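Local atomic coordinates of type III effector NopAA (Sinorhizobium fredii USDA 257, PDB entry 6SDU), a protein that hydrolyses xyloglucan as a glycoside hydrolase family 12 enzyme and is a type III secreted effector of a symbiotic rhizobium. Residues Val151-Trp162 against Ser193-Tyr203. Sequence-based numbering, arbitrary orientation.
Sequences VYSNVNVGGATW and SILQWIKSKGY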
loop_
_atom_site.group_PDB
_atom_site.type_symbol
_atom_site.label_atom_id
_atom_site.label_comp_id
_atom_site.label_asym_id
_atom_site.label_seq_id
_atom_site.Cartn_x
_atom_site.Cartn_y
_atom_site.Cartn_z
ATOM N N VAL A 151 -16.043 2.066 -8.548
ATOM C CA VAL A 151 -16.393 1.645 -9.903
ATOM C C VAL A 151 -16.931 0.211 -9.922
ATOM O O VAL A 151 -17.692 -0.144 -10.822
ATOM C CB VAL A 151 -15.200 1.822 -10.859
ATOM C CG1 VAL A 151 -14.835 3.303 -10.943
ATOM C CG2 VAL A 151 -14.011 1.002 -10.403
ATOM N N TYR A 152 -16.523 -0.629 -8.965
ATOM C CA TYR A 152 -17.058 -1.974 -8.776
ATOM C C TYR A 152 -17.168 -2.217 -7.283
ATOM O O TYR A 152 -16.308 -1.771 -6.517
ATOM C CB TYR A 152 -16.173 -3.069 -9.397
ATOM C CG TYR A 152 -15.915 -2.939 -10.889
ATOM C CD1 TYR A 152 -16.762 -3.538 -11.820
ATOM C CD2 TYR A 152 -14.817 -2.225 -11.367
ATOM C CE1 TYR A 152 -16.524 -3.423 -13.185
ATOM C CE2 TYR A 152 -14.576 -2.095 -12.726
ATOM C CZ TYR A 152 -15.430 -2.701 -13.630
ATOM O OH TYR A 152 -15.200 -2.595 -14.988
ATOM N N SER A 153 -18.221 -2.918 -6.873
ATOM C CA SER A 153 -18.489 -3.199 -5.472
ATOM C C SER A 153 -18.483 -4.701 -5.204
ATOM O O SER A 153 -18.864 -5.504 -6.066
ATOM C CB SER A 153 -19.832 -2.611 -5.039
ATOM O OG SER A 153 -19.749 -1.208 -4.856
ATOM N N ASN A 154 -18.015 -5.061 -4.002
ATOM C CA ASN A 154 -18.014 -6.436 -3.469
ATOM C C ASN A 154 -17.410 -7.440 -4.446
ATOM O O ASN A 154 -17.918 -8.542 -4.652
ATOM C CB ASN A 154 -19.420 -6.855 -3.040
ATOM C CG ASN A 154 -20.011 -5.899 -2.027
ATOM O OD1 ASN A 154 -19.451 -5.703 -0.942
ATOM N ND2 ASN A 154 -21.125 -5.273 -2.381
ATOM N N VAL A 155 -16.265 -7.076 -4.998
ATOM C CA VAL A 155 -15.574 -7.951 -5.929
ATOM C C VAL A 155 -14.803 -8.987 -5.127
ATOM O O VAL A 155 -14.021 -8.643 -4.236
ATOM C CB VAL A 155 -14.641 -7.144 -6.839
ATOM C CG1 VAL A 155 -13.888 -8.076 -7.787
ATOM C CG2 VAL A 155 -15.441 -6.099 -7.594
ATOM N N ASN A 156 -15.029 -10.262 -5.426
ATOM C CA ASN A 156 -14.317 -11.341 -4.759
ATOM C C ASN A 156 -13.209 -11.802 -5.692
ATOM O O ASN A 156 -13.483 -12.414 -6.726
ATOM C CB ASN A 156 -15.241 -12.493 -4.379
ATOM C CG ASN A 156 -14.586 -13.439 -3.399
ATOM O OD1 ASN A 156 -13.664 -14.176 -3.751
ATOM N ND2 ASN A 156 -15.032 -13.398 -2.152
ATOM N N VAL A 157 -11.965 -11.456 -5.352
ATOM C CA VAL A 157 -10.796 -11.811 -6.150
ATOM C C VAL A 157 -9.603 -11.973 -5.218
ATOM O O VAL A 157 -9.549 -11.375 -4.139
ATOM C CB VAL A 157 -10.507 -10.754 -7.243
ATOM C CG1 VAL A 157 -9.943 -9.484 -6.627
ATOM C CG2 VAL A 157 -9.566 -11.307 -8.290
ATOM N N GLY A 158 -8.656 -12.813 -5.635
ATOM C CA GLY A 158 -7.392 -12.979 -4.934
ATOM C C GLY A 158 -7.459 -13.279 -3.446
ATOM O O GLY A 158 -6.546 -12.918 -2.688
ATOM N N GLY A 159 -8.517 -13.975 -3.030
ATOM C CA GLY A 159 -8.670 -14.419 -1.661
ATOM C C GLY A 159 -9.427 -13.505 -0.728
ATOM O O GLY A 159 -9.347 -13.708 0.495
ATOM N N ALA A 160 -10.135 -12.498 -1.248
ATOM C CA ALA A 160 -10.860 -11.569 -0.390
ATOM C C ALA A 160 -11.907 -10.838 -1.216
ATOM O O ALA A 160 -11.961 -10.971 -2.437
ATOM C CB ALA A 160 -9.915 -10.579 0.297
ATOM N N THR A 161 -12.760 -10.087 -0.523
ATOM C CA THR A 161 -13.764 -9.242 -1.157
ATOM C C THR A 161 -13.338 -7.787 -1.046
ATOM O O THR A 161 -12.893 -7.348 0.021
ATOM C CB THR A 161 -15.138 -9.453 -0.527
ATOM O OG1 THR A 161 -15.509 -10.831 -0.677
ATOM C CG2 THR A 161 -16.182 -8.565 -1.201
ATOM N N TRP A 162 -13.467 -7.047 -2.143
ATOM C CA TRP A 162 -12.940 -5.698 -2.217
ATOM C C TRP A 162 -13.945 -4.774 -2.873
ATOM O O TRP A 162 -14.825 -5.212 -3.613
ATOM C CB TRP A 162 -11.637 -5.632 -3.029
ATOM C CG TRP A 162 -10.597 -6.677 -2.754
ATOM C CD1 TRP A 162 -10.543 -7.921 -3.280
ATOM C CD2 TRP A 162 -9.414 -6.536 -1.946
ATOM N NE1 TRP A 162 -9.420 -8.583 -2.841
ATOM C CE2 TRP A 162 -8.713 -7.756 -2.015
ATOM C CE3 TRP A 162 -8.892 -5.507 -1.158
ATOM C CZ2 TRP A 162 -7.517 -7.973 -1.336
ATOM C CZ3 TRP A 162 -7.697 -5.727 -0.477
ATOM C CH2 TRP A 162 -7.029 -6.948 -0.569
ATOM N N SER A 193 -3.693 -13.152 -9.565
ATOM C CA SER A 193 -5.123 -13.195 -9.879
ATOM C C SER A 193 -5.760 -11.816 -9.856
ATOM O O SER A 193 -6.680 -11.544 -10.634
ATOM C CB SER A 193 -5.855 -14.092 -8.880
ATOM O OG SER A 193 -5.483 -15.448 -9.023
ATOM N N ILE A 194 -5.344 -10.954 -8.919
ATOM C CA ILE A 194 -5.915 -9.611 -8.862
ATOM C C ILE A 194 -5.540 -8.835 -10.110
ATOM O O ILE A 194 -6.388 -8.180 -10.725
ATOM C CB ILE A 194 -5.470 -8.884 -7.578
ATOM C CG1 ILE A 194 -6.132 -9.525 -6.350
ATOM C CG2 ILE A 194 -5.791 -7.393 -7.675
ATOM C CD1 ILE A 194 -5.581 -9.030 -5.008
ATOM N N LEU A 195 -4.273 -8.914 -10.524
ATOM C CA LEU A 195 -3.853 -8.250 -11.751
ATOM C C LEU A 195 -4.572 -8.847 -12.964
ATOM O O LEU A 195 -4.960 -8.120 -13.890
ATOM C CB LEU A 195 -2.337 -8.370 -11.898
ATOM C CG LEU A 195 -1.542 -7.654 -10.808
ATOM C CD1 LEU A 195 -0.031 -7.886 -10.936
ATOM C CD2 LEU A 195 -1.884 -6.149 -10.809
ATOM N N GLN A 196 -4.801 -10.165 -12.950
ATOM C CA GLN A 196 -5.516 -10.804 -14.054
ATOM C C GLN A 196 -6.945 -10.284 -14.144
ATOM O O GLN A 196 -7.436 -9.998 -15.241
ATOM C CB GLN A 196 -5.498 -12.323 -13.879
ATOM C CG GLN A 196 -4.173 -12.958 -14.261
ATOM C CD GLN A 196 -4.080 -14.443 -13.925
ATOM O OE1 GLN A 196 -4.816 -14.960 -13.081
ATOM N NE2 GLN A 196 -3.169 -15.136 -14.601
ATOM N N TRP A 197 -7.611 -10.105 -12.995
ATOM C CA TRP A 197 -8.967 -9.562 -12.994
ATOM C C TRP A 197 -8.997 -8.114 -13.487
ATOM O O TRP A 197 -9.912 -7.725 -14.227
ATOM C CB TRP A 197 -9.566 -9.667 -11.592
ATOM C CG TRP A 197 -10.984 -9.141 -11.489
ATOM C CD1 TRP A 197 -12.147 -9.863 -11.609
ATOM C CD2 TRP A 197 -11.383 -7.781 -11.250
ATOM N NE1 TRP A 197 -13.242 -9.033 -11.457
ATOM C CE2 TRP A 197 -12.799 -7.755 -11.225
ATOM C CE3 TRP A 197 -10.683 -6.586 -11.040
ATOM C CZ2 TRP A 197 -13.521 -6.580 -11.009
ATOM C CZ3 TRP A 197 -11.403 -5.420 -10.821
ATOM C CH2 TRP A 197 -12.807 -5.427 -10.809
ATOM N N ILE A 198 -8.004 -7.304 -13.096
ATOM C CA ILE A 198 -7.956 -5.916 -13.547
ATOM C C ILE A 198 -7.708 -5.853 -15.050
ATOM O O ILE A 198 -8.253 -4.988 -15.747
ATOM C CB ILE A 198 -6.892 -5.123 -12.766
ATOM C CG1 ILE A 198 -7.196 -5.132 -11.265
ATOM C CG2 ILE A 198 -6.839 -3.691 -13.272
ATOM C CD1 ILE A 198 -6.089 -4.515 -10.405
ATOM N N LYS A 199 -6.860 -6.744 -15.568
ATOM C CA LYS A 199 -6.659 -6.830 -17.012
ATOM C C LYS A 199 -7.959 -7.189 -17.729
ATOM O O LYS A 199 -8.287 -6.592 -18.763
ATOM C CB LYS A 199 -5.570 -7.863 -17.317
ATOM C CG LYS A 199 -5.183 -7.998 -18.780
ATOM C CD LYS A 199 -4.196 -9.143 -18.970
ATOM C CE LYS A 199 -3.848 -9.358 -20.448
ATOM N NZ LYS A 199 -2.882 -10.480 -20.667
ATOM N N SER A 200 -8.747 -8.112 -17.149
ATOM C CA SER A 200 -10.016 -8.551 -17.744
ATOM C C SER A 200 -11.050 -7.433 -17.836
ATOM O O SER A 200 -11.986 -7.536 -18.635
ATOM C CB SER A 200 -10.592 -9.746 -16.963
ATOM O OG SER A 200 -11.411 -9.353 -15.870
ATOM N N LYS A 201 -10.935 -6.391 -17.016
ATOM C CA LYS A 201 -11.800 -5.226 -17.157
ATOM C C LYS A 201 -11.204 -4.189 -18.092
ATOM O O LYS A 201 -11.802 -3.129 -18.281
ATOM C CB LYS A 201 -12.066 -4.599 -15.796
ATOM C CG LYS A 201 -12.646 -5.573 -14.812
ATOM C CD LYS A 201 -14.029 -6.011 -15.213
ATOM C CE LYS A 201 -14.518 -7.089 -14.274
ATOM N NZ LYS A 201 -15.931 -7.459 -14.540
ATOM N N GLY A 202 -10.047 -4.482 -18.680
ATOM C CA GLY A 202 -9.459 -3.652 -19.709
ATOM C C GLY A 202 -8.642 -2.461 -19.260
ATOM O O GLY A 202 -8.356 -1.591 -20.091
ATOM N N TYR A 203 -8.227 -2.403 -17.986
ATOM C CA TYR A 203 -7.400 -1.280 -17.528
ATOM C C TYR A 203 -5.992 -1.316 -18.112
ATOM O O TYR A 203 -5.396 -0.257 -18.331
ATOM C CB TYR A 203 -7.347 -1.243 -16.006
ATOM C CG TYR A 203 -8.659 -0.794 -15.440
ATOM C CD1 TYR A 203 -9.044 0.542 -15.500
ATOM C CD2 TYR A 203 -9.547 -1.716 -14.896
ATOM C CE1 TYR A 203 -10.275 0.956 -14.993
ATOM C CE2 TYR A 203 -10.773 -1.321 -14.394
ATOM C CZ TYR A 203 -11.133 0.014 -14.443
ATOM O OH TYR A 203 -12.356 0.401 -13.950
#
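Val155 and Val157 of edge strand 155-157, with Tyr152 of the short strand 152-153 before the corner at Asn154, pack on helix 193-200; the axes of strand 155-157 and the helix approach to 9.4 Å, their N-to-C directions at 132°. In the beta-sandwich (jelly-roll) fold of family 12 glycoside hydrolases, this joins the outermost hairpin of the larger sheet, closed by a type I' turn from Val157 to Ala160, to the protein's single helix. Trp197 and Tyr152 contribute most. With CG anti to the backbone N (chi1 -179°), the Trp197 indole extends toward the strand, and Val155 CG1 comes down obliquely near its rim, 3.6 Å from Trp197 CZ2. Its far edge meets the face of the Tyr152 ring in a T-shaped stack, planes at 80°, with Trp197 CH2 3.8 Å from Tyr152 CD2. Beyond the helix, Tyr203 OH reaches the edge of the Tyr152 ring, and Lys201 CD passes Tyr152 OH. At the hairpin end, Val157 CG1 rests 3.8 Å from Ile194 CG1, while Val157 CG2 sits 3.7 Å from Trp197 CB. Gly158, at positive phi and without a side chain, brings its CA within 3.9 Å of Ile194 CG1. Val157 O is gripped from opposite faces of its carbonyl plane by Ala160 N and Trp162 NE1, the latter at 3.1 Å.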